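Iron-binding protein (Staphylococcus epidermidis, PDB 4M7O) probably binds an iron-bearing ligand outside the cell for import, as periplasmic-type solute-binding proteins do. Local coordinates at residues A[47-50]-A[51-54]; A[135-138]-A[139-143]; A[228-231]-A[232-235]. One frame throughout, in Å; residues are numbered along the deposited sequence.

Contact 1. Residues A[47-50]-A[51-54]; sequences GVST and VDDY
Ser-49 and Asp-52 are the two ends of a type I beta turn at the exit of strand 45-49. The strand belongs to the parallel sheet of the N-terminal lobe. The turn is closed by Asp-52 N, which donates to Ser-49 O at 3.2 Å in a nearly straight bond (169° at the hydrogen).

The tight part is the Asp-52 carboxylate, which folds back over the end of the strand. Its CG stands beside its own backbone N (chi1 -84°), and this brings OD1 to Ser-49. Asp-52 OD1 takes two hydrogen bonds there: Ser-49 N at 2.9 Å and Ser-49 OG at 2.7 Å. They arrive from opposite faces of the carboxylate plane. Thr-33 OG1, on helix 30-38, bonds to OD2. With donors on both oxygens, the buried carboxylate is held against rotation and would tend to stay charged. Val-48 CB packs 3.8 Å from Asp-52 OD1, an apolar wall on the strand side.

The outer corner is looser. Thr-50 is partly exposed and points away from the following residues. Val-51 is exposed, though its side chain still touches Pro-30. The Ser-49 hydroxyl bridges the two sides. Ser-49 OG donates to Asp-52 OD1 and accepts from Val-51 N at 3.2 Å, an ST turn, while Val-51 CG2 lies 3.3 Å from the same Ser-49 OG.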
ATOM      1  N   GLY A  47       3.390  11.845 -18.152  1.00 30.34           N
ATOM      2  CA  GLY A  47       4.510  11.517 -17.295  1.00 25.43           C
ATOM      3  C   GLY A  47       4.113  10.602 -16.146  1.00 25.31           C
ATOM      4  O   GLY A  47       2.994  10.687 -15.599  1.00 26.50           O
ATOM      5  N   VAL A  48       5.029   9.716 -15.769  1.00 28.64           N
ATOM      6  CA  VAL A  48       4.817   8.853 -14.607  1.00 29.30           C
ATOM      7  C   VAL A  48       6.095   8.881 -13.804  1.00 30.86           C
ATOM      8  O   VAL A  48       7.041   9.570 -14.174  1.00 32.50           O
ATOM      9  CB  VAL A  48       4.485   7.410 -15.029  1.00 29.83           C
ATOM     10  CG1 VAL A  48       3.123   7.362 -15.691  1.00 28.76           C
ATOM     11  CG2 VAL A  48       5.549   6.889 -15.999  1.00 30.55           C
ATOM     12  N   SER A  49       6.143   8.142 -12.708  1.00 29.31           N
ATOM     13  CA  SER A  49       7.359   8.125 -11.915  1.00 29.20           C
ATOM     14  C   SER A  49       8.285   7.025 -12.406  1.00 33.81           C
ATOM     15  O   SER A  49       7.878   6.123 -13.141  1.00 36.39           O
ATOM     16  CB  SER A  49       7.045   7.928 -10.437  1.00 32.16           C
ATOM     17  OG  SER A  49       6.939   6.556 -10.124  1.00 33.83           O
ATOM     18  N   THR A  50       9.535   7.092 -11.977  1.00 34.23           N
ATOM     19  CA  THR A  50      10.533   6.122 -12.400  1.00 34.78           C
ATOM     20  C   THR A  50      10.276   4.734 -11.849  1.00 35.69           C
ATOM     21  O   THR A  50      10.924   3.775 -12.269  1.00 43.68           O
ATOM     22  CB  THR A  50      11.904   6.559 -11.929  1.00 40.70           C
ATOM     23  OG1 THR A  50      11.789   6.995 -10.567  1.00 42.07           O
ATOM     24  CG2 THR A  50      12.417   7.713 -12.803  1.00 39.20           C
ATOM     25  N   VAL A  51       9.359   4.623 -10.888  1.00 31.42           N
ATOM     26  CA  VAL A  51       9.038   3.317 -10.312  1.00 33.01           C
ATOM     27  C   VAL A  51       7.654   2.794 -10.699  1.00 30.94           C
ATOM     28  O   VAL A  51       7.191   1.803 -10.153  1.00 30.75           O
ATOM     29  CB  VAL A  51       9.210   3.301  -8.774  1.00 36.06           C
ATOM     30  CG1 VAL A  51      10.673   3.531  -8.407  1.00 36.30           C
ATOM     31  CG2 VAL A  51       8.307   4.350  -8.104  1.00 35.58           C
ATOM     32  N   ASP A  52       6.992   3.437 -11.653  1.00 28.85           N
ATOM     33  CA  ASP A  52       5.722   2.903 -12.157  1.00 32.01           C
ATOM     34  C   ASP A  52       5.933   1.591 -12.921  1.00 34.39           C
ATOM     35  O   ASP A  52       6.810   1.501 -13.778  1.00 34.83           O
ATOM     36  CB  ASP A  52       5.008   3.939 -13.026  1.00 36.33           C
ATOM     37  CG  ASP A  52       4.195   4.921 -12.200  1.00 39.30           C
ATOM     38  OD1 ASP A  52       4.777   5.850 -11.603  1.00 40.32           O
ATOM     39  OD2 ASP A  52       2.970   4.746 -12.113  1.00 41.68           O
ATOM     40  N   ASP A  53       5.127   0.577 -12.585  1.00 27.69           N
ATOM     41  CA  ASP A  53       5.344  -0.803 -13.045  1.00 32.83           C
ATOM     42  C   ASP A  53       4.064  -1.456 -13.567  1.00 31.70           C
ATOM     43  O   ASP A  53       4.052  -2.641 -13.904  1.00 37.02           O
ATOM     44  CB  ASP A  53       5.889  -1.660 -11.892  1.00 39.99           C
ATOM     45  CG  ASP A  53       5.095  -1.472 -10.581  1.00 47.63           C
ATOM     46  OD1 ASP A  53       3.915  -1.042 -10.620  1.00 44.00           O
ATOM     47  OD2 ASP A  53       5.656  -1.747  -9.498  1.00 51.47           O
ATOM     48  N   TYR A  54       2.981  -0.691 -13.604  1.00 28.59           N
ATOM     49  CA  TYR A  54       1.691  -1.245 -13.978  1.00 32.93           C
ATOM     50  C   TYR A  54       0.826  -0.148 -14.578  1.00 33.06           C
ATOM     51  O   TYR A  54       0.756   0.955 -14.045  1.00 34.59           O
ATOM     52  CB  TYR A  54       0.992  -1.883 -12.752  1.00 29.77           C
ATOM     53  CG  TYR A  54      -0.133  -2.829 -13.127  1.00 29.55           C
ATOM     54  CD1 TYR A  54      -1.430  -2.372 -13.324  1.00 32.55           C
ATOM     55  CD2 TYR A  54       0.110  -4.182 -13.305  1.00 36.72           C
ATOM     56  CE1 TYR A  54      -2.459  -3.262 -13.678  1.00 36.51           C
ATOM     57  CE2 TYR A  54      -0.900  -5.065 -13.660  1.00 36.72           C
ATOM     58  CZ  TYR A  54      -2.180  -4.599 -13.842  1.00 38.94           C
ATOM     59  OH  TYR A  54      -3.175  -5.488 -14.190  1.00 47.15           O
TER

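Contact 2. Residues A[135-138]-A[139-143]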
ATOM      1  N   GLN A 135     -16.933   6.163 -14.065  1.00 37.53           N
ATOM      2  CA  GLN A 135     -15.882   5.165 -14.110  1.00 40.99           C
ATOM      3  C   GLN A 135     -15.356   4.839 -12.717  1.00 45.46           C
ATOM      4  O   GLN A 135     -14.970   3.701 -12.448  1.00 48.33           O
ATOM      5  CB  GLN A 135     -14.728   5.639 -15.006  1.00 40.84           C
ATOM      6  CG  GLN A 135     -15.056   5.747 -16.500  1.00 42.85           C
ATOM      7  CD  GLN A 135     -15.845   6.993 -16.856  1.00 48.05           C
ATOM      8  OE1 GLN A 135     -16.051   7.880 -16.023  1.00 47.84           O
ATOM      9  NE2 GLN A 135     -16.291   7.067 -18.106  1.00 53.62           N
ATOM     10  N   ALA A 136     -15.333   5.834 -11.833  1.00 43.91           N
ATOM     11  CA  ALA A 136     -14.804   5.620 -10.487  1.00 41.14           C
ATOM     12  C   ALA A 136     -15.753   4.735  -9.698  1.00 44.73           C
ATOM     13  O   ALA A 136     -15.315   3.895  -8.916  1.00 49.74           O
ATOM     14  CB  ALA A 136     -14.567   6.938  -9.771  1.00 39.57           C
ATOM     15  N   LYS A 137     -17.051   4.928  -9.917  1.00 41.31           N
ATOM     16  CA  LYS A 137     -18.070   4.113  -9.264  1.00 47.82           C
ATOM     17  C   LYS A 137     -17.943   2.671  -9.713  1.00 53.57           C
ATOM     18  O   LYS A 137     -17.996   1.747  -8.895  1.00 54.23           O
ATOM     19  CB  LYS A 137     -19.477   4.632  -9.573  1.00 46.95           C
ATOM     20  CG  LYS A 137     -20.574   3.581  -9.370  1.00 59.33           C
ATOM     21  CD  LYS A 137     -21.979   4.182  -9.407  1.00 64.00           C
ATOM     22  CE  LYS A 137     -23.040   3.113  -9.640  1.00 65.95           C
ATOM     23  NZ  LYS A 137     -22.869   1.940  -8.746  1.00 68.86           N
ATOM     24  N   GLU A 138     -17.777   2.479 -11.018  1.00 50.54           N
ATOM     25  CA  GLU A 138     -17.586   1.145 -11.559  1.00 47.38           C
ATOM     26  C   GLU A 138     -16.306   0.527 -11.000  1.00 44.45           C
ATOM     27  O   GLU A 138     -16.275  -0.656 -10.659  1.00 38.02           O
ATOM     28  CB  GLU A 138     -17.576   1.187 -13.088  1.00 49.94           C
ATOM     29  CG  GLU A 138     -18.908   1.661 -13.677  1.00 65.86           C
ATOM     30  CD  GLU A 138     -18.916   1.704 -15.199  1.00 79.50           C
ATOM     31  OE1 GLU A 138     -17.857   1.451 -15.814  1.00 82.23           O
ATOM     32  OE2 GLU A 138     -19.988   1.994 -15.779  1.00 83.93           O
ATOM     33  N   LEU A 139     -15.257   1.337 -10.889  1.00 40.48           N
ATOM     34  CA  LEU A 139     -13.993   0.869 -10.341  1.00 40.54           C
ATOM     35  C   LEU A 139     -14.128   0.466  -8.871  1.00 41.83           C
ATOM     36  O   LEU A 139     -13.531  -0.521  -8.435  1.00 43.39           O
ATOM     37  CB  LEU A 139     -12.920   1.949 -10.496  1.00 38.58           C
ATOM     38  CG  LEU A 139     -11.606   1.638  -9.788  1.00 34.25           C
ATOM     39  CD1 LEU A 139     -10.974   0.387 -10.364  1.00 34.69           C
ATOM     40  CD2 LEU A 139     -10.658   2.814  -9.901  1.00 29.77           C
ATOM     41  N   VAL A 140     -14.914   1.223  -8.107  1.00 38.05           N
ATOM     42  CA  VAL A 140     -15.103   0.909  -6.696  1.00 35.24           C
ATOM     43  C   VAL A 140     -15.886  -0.386  -6.585  1.00 44.02           C
ATOM     44  O   VAL A 140     -15.514  -1.281  -5.823  1.00 42.89           O
ATOM     45  CB  VAL A 140     -15.840   2.032  -5.934  1.00 33.69           C
ATOM     46  CG1 VAL A 140     -16.359   1.521  -4.588  1.00 38.95           C
ATOM     47  CG2 VAL A 140     -14.915   3.224  -5.718  1.00 36.58           C
ATOM     48  N   ASP A 141     -16.961  -0.490  -7.363  1.00 46.22           N
ATOM     49  CA  ASP A 141     -17.829  -1.665  -7.321  1.00 51.25           C
ATOM     50  C   ASP A 141     -17.109  -2.953  -7.712  1.00 46.48           C
ATOM     51  O   ASP A 141     -17.305  -3.990  -7.084  1.00 51.22           O
ATOM     52  CB  ASP A 141     -19.056  -1.456  -8.206  1.00 57.93           C
ATOM     53  CG  ASP A 141     -20.000  -0.407  -7.652  1.00 66.93           C
ATOM     54  OD1 ASP A 141     -19.982  -0.185  -6.420  1.00 69.60           O
ATOM     55  OD2 ASP A 141     -20.761   0.190  -8.446  1.00 69.85           O
ATOM     56  N   GLU A 142     -16.270  -2.889  -8.740  1.00 39.23           N
ATOM     57  CA  GLU A 142     -15.569  -4.079  -9.200  1.00 41.09           C
ATOM     58  C   GLU A 142     -14.503  -4.483  -8.195  1.00 42.54           C
ATOM     59  O   GLU A 142     -14.256  -5.673  -7.963  1.00 38.76           O
ATOM     60  CB  GLU A 142     -14.945  -3.846 -10.576  1.00 45.95           C
ATOM     61  CG  GLU A 142     -14.502  -5.127 -11.254  1.00 63.23           C
ATOM     62  CD  GLU A 142     -13.056  -5.087 -11.695  1.00 78.46           C
ATOM     63  OE1 GLU A 142     -12.637  -5.992 -12.450  1.00 84.31           O
ATOM     64  OE2 GLU A 142     -12.335  -4.155 -11.279  1.00 83.54           O
ATOM     65  N   THR A 143     -13.877  -3.485  -7.585  1.00 38.99           N
ATOM     66  CA  THR A 143     -12.850  -3.751  -6.599  1.00 39.47           C
ATOM     67  C   THR A 143     -13.464  -4.359  -5.330  1.00 40.11           C
ATOM     68  O   THR A 143     -12.900  -5.285  -4.749  1.00 42.63           O
ATOM     69  CB  THR A 143     -12.072  -2.482  -6.269  1.00 38.18           C
ATOM     70  OG1 THR A 143     -11.522  -1.937  -7.479  1.00 36.06           O
ATOM     71  CG2 THR A 143     -10.955  -2.798  -5.306  1.00 32.41           C
TER
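Lys-137 and Asp-141 form an i to i+4 salt bridge on the outer side of helix 133-152, the long helix joining the two lobes, consistent with the helix-linked class of solute-binding proteins. The contact is one continuous helical stretch. Its backbone makes the regular alpha-helical bonds, such as Asp-141 N to Lys-137 O at 2.9 Å and Glu-142 N to Glu-138 O at the same distance.

The lysine chain runs out extended and then bends at its last torsion (chi4 48°), which turns NZ back to the acid. Lys-137 NZ meets OD2 of Asp-141 at 2.8 Å, on the syn lone pair, the side of the other carboxylate oxygen. The two side chains cross obliquely. Lys-137 CG also passes 3.5 Å from Asp-141 OD2, so the methylene chain as well as the ammonium group borders this oxygen. Lys-137 is exposed and Asp-141 partly so, which makes this a surface charge pair.

Ala-136, Leu-139, Val-140 and Thr-143 are buried. Leu-139 and Val-140 pack on Phe-123 of helix 116-129, and Leu-139 also meets Leu-39 and Pro-262. Glu-142 does not join the lysine pair. Its OE2 makes a salt bridge with Arg-38.

The buried Thr-143 hydroxyl is bonded within its own helix. The carbonyl Leu-139 O takes two bonds one turn on: the backbone Thr-143 N at 3.1 Å, and the side-chain Thr-143 OG1 at 2.6 Å.

Contact 3. Residues A[228-231]-A[232-235]; sequences YIEM and IKKR
Tyr-228 has CG opposite its backbone N (chi1 -177°), while Ile-232, one turn later, bends twice (chi1 -65°, chi2 -56°). These torsions lay the isoleucine branch over one face of the tyrosine ring. Helix 225-234 lies in the connection between parallel strands 216-219 and 249-251 of the mixed sheet, and both residues pack on those strands. Ile-232 CG1 makes a CH-pi contact, 4.0 Å from the centroid of the Tyr-228 ring and close to its normal. Ile-232 CD1 carries on past the centre toward the phenol end and lies 3.7 Å from Tyr-228 CZ. Ile-232 CG1 also closes on the backbone, 3.2 Å from Tyr-228 O. Tyr-228 O accepts the helical bond from Ile-232 N at 3.0 Å.

A second pair lies along the same flank. The side chains of Met-231, a selenomethionine, and Arg-235 run side by side and point the same way. Arg-235 is extended from CG to NE. The terminal methyl CE of Met-231 comes 3.2 Å from Arg-235 NH1, obliquely to the guanidinium. The same NH1 stands at the edge of the Tyr-228 ring, near its plane. Both polar ends go on to Glu-166 on strand 162-168: Arg-235 NH1 to OE2 in a salt bridge, and Tyr-228 OH to OE1 in a hydrogen bond.

Lys-234 N donates to Met-231 O, three residues back, at 3.0 Å, and more weakly to Glu-230 O. Arg-235 N bonds only weakly to Met-231 O. On the exposed side, Glu-230 OE2 and Lys-233 NZ make a long salt bridge of 3.9 Å.

The chemistry is divided. Ile-232 covers one face of the tyrosine and packs on Leu-217 and Ile-249. Glu-166 grips the phenol and the arginine together, and its two donors probably help keep it charged.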
ATOM      1  N   TYR A 228      14.239 -13.977   6.850  1.00 42.36           N
ATOM      2  CA  TYR A 228      13.465 -13.615   8.028  1.00 42.91           C
ATOM      3  C   TYR A 228      13.485 -14.767   9.018  1.00 41.71           C
ATOM      4  O   TYR A 228      13.562 -14.544  10.228  1.00 40.62           O
ATOM      5  CB  TYR A 228      12.035 -13.236   7.653  1.00 39.36           C
ATOM      6  CG  TYR A 228      11.187 -12.786   8.825  1.00 40.67           C
ATOM      7  CD1 TYR A 228      11.635 -11.805   9.703  1.00 39.09           C
ATOM      8  CD2 TYR A 228       9.931 -13.321   9.036  1.00 32.43           C
ATOM      9  CE1 TYR A 228      10.852 -11.385  10.764  1.00 37.25           C
ATOM     10  CE2 TYR A 228       9.141 -12.912  10.098  1.00 37.45           C
ATOM     11  CZ  TYR A 228       9.602 -11.948  10.959  1.00 37.57           C
ATOM     12  OH  TYR A 228       8.806 -11.544  12.011  1.00 38.26           O
ATOM     13  N   ILE A 229      13.440 -15.993   8.497  1.00 42.32           N
ATOM     14  CA  ILE A 229      13.533 -17.184   9.335  1.00 42.77           C
ATOM     15  C   ILE A 229      14.860 -17.207  10.092  1.00 44.02           C
ATOM     16  O   ILE A 229      14.889 -17.533  11.279  1.00 42.45           O
ATOM     17  CB  ILE A 229      13.348 -18.494   8.521  1.00 50.11           C
ATOM     18  CG1 ILE A 229      11.906 -18.632   8.026  1.00 44.60           C
ATOM     19  CG2 ILE A 229      13.690 -19.714   9.356  1.00 51.11           C
ATOM     20  CD1 ILE A 229      11.696 -19.808   7.084  1.00 50.10           C
ATOM     21  N   GLU A 230      15.953 -16.831   9.427  1.00 40.44           N
ATOM     22  CA  GLU A 230      17.254 -16.832  10.100  1.00 47.31           C
ATOM     23  C   GLU A 230      17.357 -15.738  11.165  1.00 48.24           C
ATOM     24  O   GLU A 230      17.933 -15.963  12.230  1.00 48.17           O
ATOM     25  CB  GLU A 230      18.413 -16.753   9.098  1.00 56.25           C
ATOM     26  CG  GLU A 230      18.532 -17.988   8.194  1.00 69.80           C
ATOM     27  CD  GLU A 230      18.711 -19.298   8.969  1.00 78.97           C
ATOM     28  OE1 GLU A 230      19.613 -19.365   9.829  1.00 82.84           O
ATOM     29  OE2 GLU A 230      17.951 -20.264   8.717  1.00 77.62           O
HETATM   30  N   MSE A 231      16.790 -14.567  10.892  1.00 41.77           N
HETATM   31  CA  MSE A 231      16.743 -13.514  11.898  1.00 43.14           C
HETATM   32  C   MSE A 231      15.993 -13.978  13.143  1.00 38.22           C
HETATM   33  O   MSE A 231      16.448 -13.759  14.261  1.00 43.48           O
HETATM   34  CB  MSE A 231      16.057 -12.272  11.342  1.00 40.34           C
HETATM   35  CG  MSE A 231      16.817 -11.563  10.246  1.00 58.40           C
HETATM   36 SE   MSE A 231      15.678 -10.156   9.499  1.00103.46          SE
HETATM   37  CE  MSE A 231      15.004  -9.462  11.201  1.00 32.07           C
ATOM     38  N   ILE A 232      14.829 -14.590  12.938  1.00 41.88           N
ATOM     39  CA  ILE A 232      14.008 -15.080  14.046  1.00 43.77           C
ATOM     40  C   ILE A 232      14.781 -16.069  14.902  1.00 50.15           C
ATOM     41  O   ILE A 232      14.713 -16.022  16.127  1.00 51.40           O
ATOM     42  CB  ILE A 232      12.710 -15.752  13.544  1.00 40.72           C
ATOM     43  CG1 ILE A 232      11.814 -14.728  12.851  1.00 38.99           C
ATOM     44  CG2 ILE A 232      11.958 -16.400  14.685  1.00 38.06           C
ATOM     45  CD1 ILE A 232      11.476 -13.541  13.716  1.00 35.30           C
ATOM     46  N   LYS A 233      15.532 -16.951  14.252  1.00 54.30           N
ATOM     47  CA  LYS A 233      16.322 -17.943  14.966  1.00 57.17           C
ATOM     48  C   LYS A 233      17.401 -17.294  15.813  1.00 53.28           C
ATOM     49  O   LYS A 233      17.807 -17.851  16.821  1.00 50.52           O
ATOM     50  CB  LYS A 233      16.946 -18.958  14.001  1.00 60.13           C
ATOM     51  CG  LYS A 233      15.971 -19.995  13.489  1.00 65.41           C
ATOM     52  CD  LYS A 233      16.664 -21.013  12.588  1.00 75.32           C
ATOM     53  CE  LYS A 233      15.721 -22.150  12.210  1.00 77.69           C
ATOM     54  NZ  LYS A 233      16.188 -22.891  11.004  1.00 83.87           N
ATOM     55  N   LYS A 234      17.859 -16.114  15.416  1.00 50.33           N
ATOM     56  CA  LYS A 234      18.902 -15.446  16.192  1.00 58.77           C
ATOM     57  C   LYS A 234      18.345 -14.568  17.320  1.00 54.99           C
ATOM     58  O   LYS A 234      19.093 -14.074  18.163  1.00 56.04           O
ATOM     59  CB  LYS A 234      19.861 -14.681  15.272  1.00 65.24           C
ATOM     60  CG  LYS A 234      20.642 -15.602  14.323  1.00 72.24           C
ATOM     61  CD  LYS A 234      21.604 -14.833  13.417  1.00 78.24           C
ATOM     62  CE  LYS A 234      22.248 -15.753  12.382  1.00 80.87           C
ATOM     63  NZ  LYS A 234      22.871 -14.987  11.268  1.00 82.31           N
ATOM     64  N   ARG A 235      17.026 -14.402  17.342  1.00 54.12           N
ATOM     65  CA  ARG A 235      16.368 -13.677  18.425  1.00 49.80           C
ATOM     66  C   ARG A 235      16.193 -14.544  19.654  1.00 53.89           C
ATOM     67  O   ARG A 235      15.538 -15.599  19.600  1.00 52.88           O
ATOM     68  CB  ARG A 235      15.000 -13.175  17.982  1.00 45.92           C
ATOM     69  CG  ARG A 235      15.067 -11.854  17.287  1.00 41.07           C
ATOM     70  CD  ARG A 235      13.718 -11.423  16.772  1.00 43.56           C
ATOM     71  NE  ARG A 235      13.876 -10.544  15.620  1.00 42.38           N
ATOM     72  CZ  ARG A 235      12.876 -10.086  14.883  1.00 40.21           C
ATOM     73  NH1 ARG A 235      13.129  -9.305  13.848  1.00 36.21           N
ATOM     74  NH2 ARG A 235      11.628 -10.417  15.177  1.00 44.00           N
TER

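In the fold
All three contacts are local, and they follow one another along the chain without nesting or crossing. Contact 1 closes a turn where strand 45-49 leaves the five-stranded parallel sheet. Its partners tie that turn to helix 30-38. Contact 2 closes no loop; it lies on helix 133-152, between the strands of the parallel sheet and those of the mixed sheet in chain order, and packs on helix 116-129. Contact 3 lies on helix 225-234, in the connection between parallel strands 216-219 and 249-251 of the mixed sheet. The centres of contacts 1 and 2 are about 23 Å apart. Contacts 2 and 3 are about 42 Å apart between centres, on opposite sides of the chain's centre.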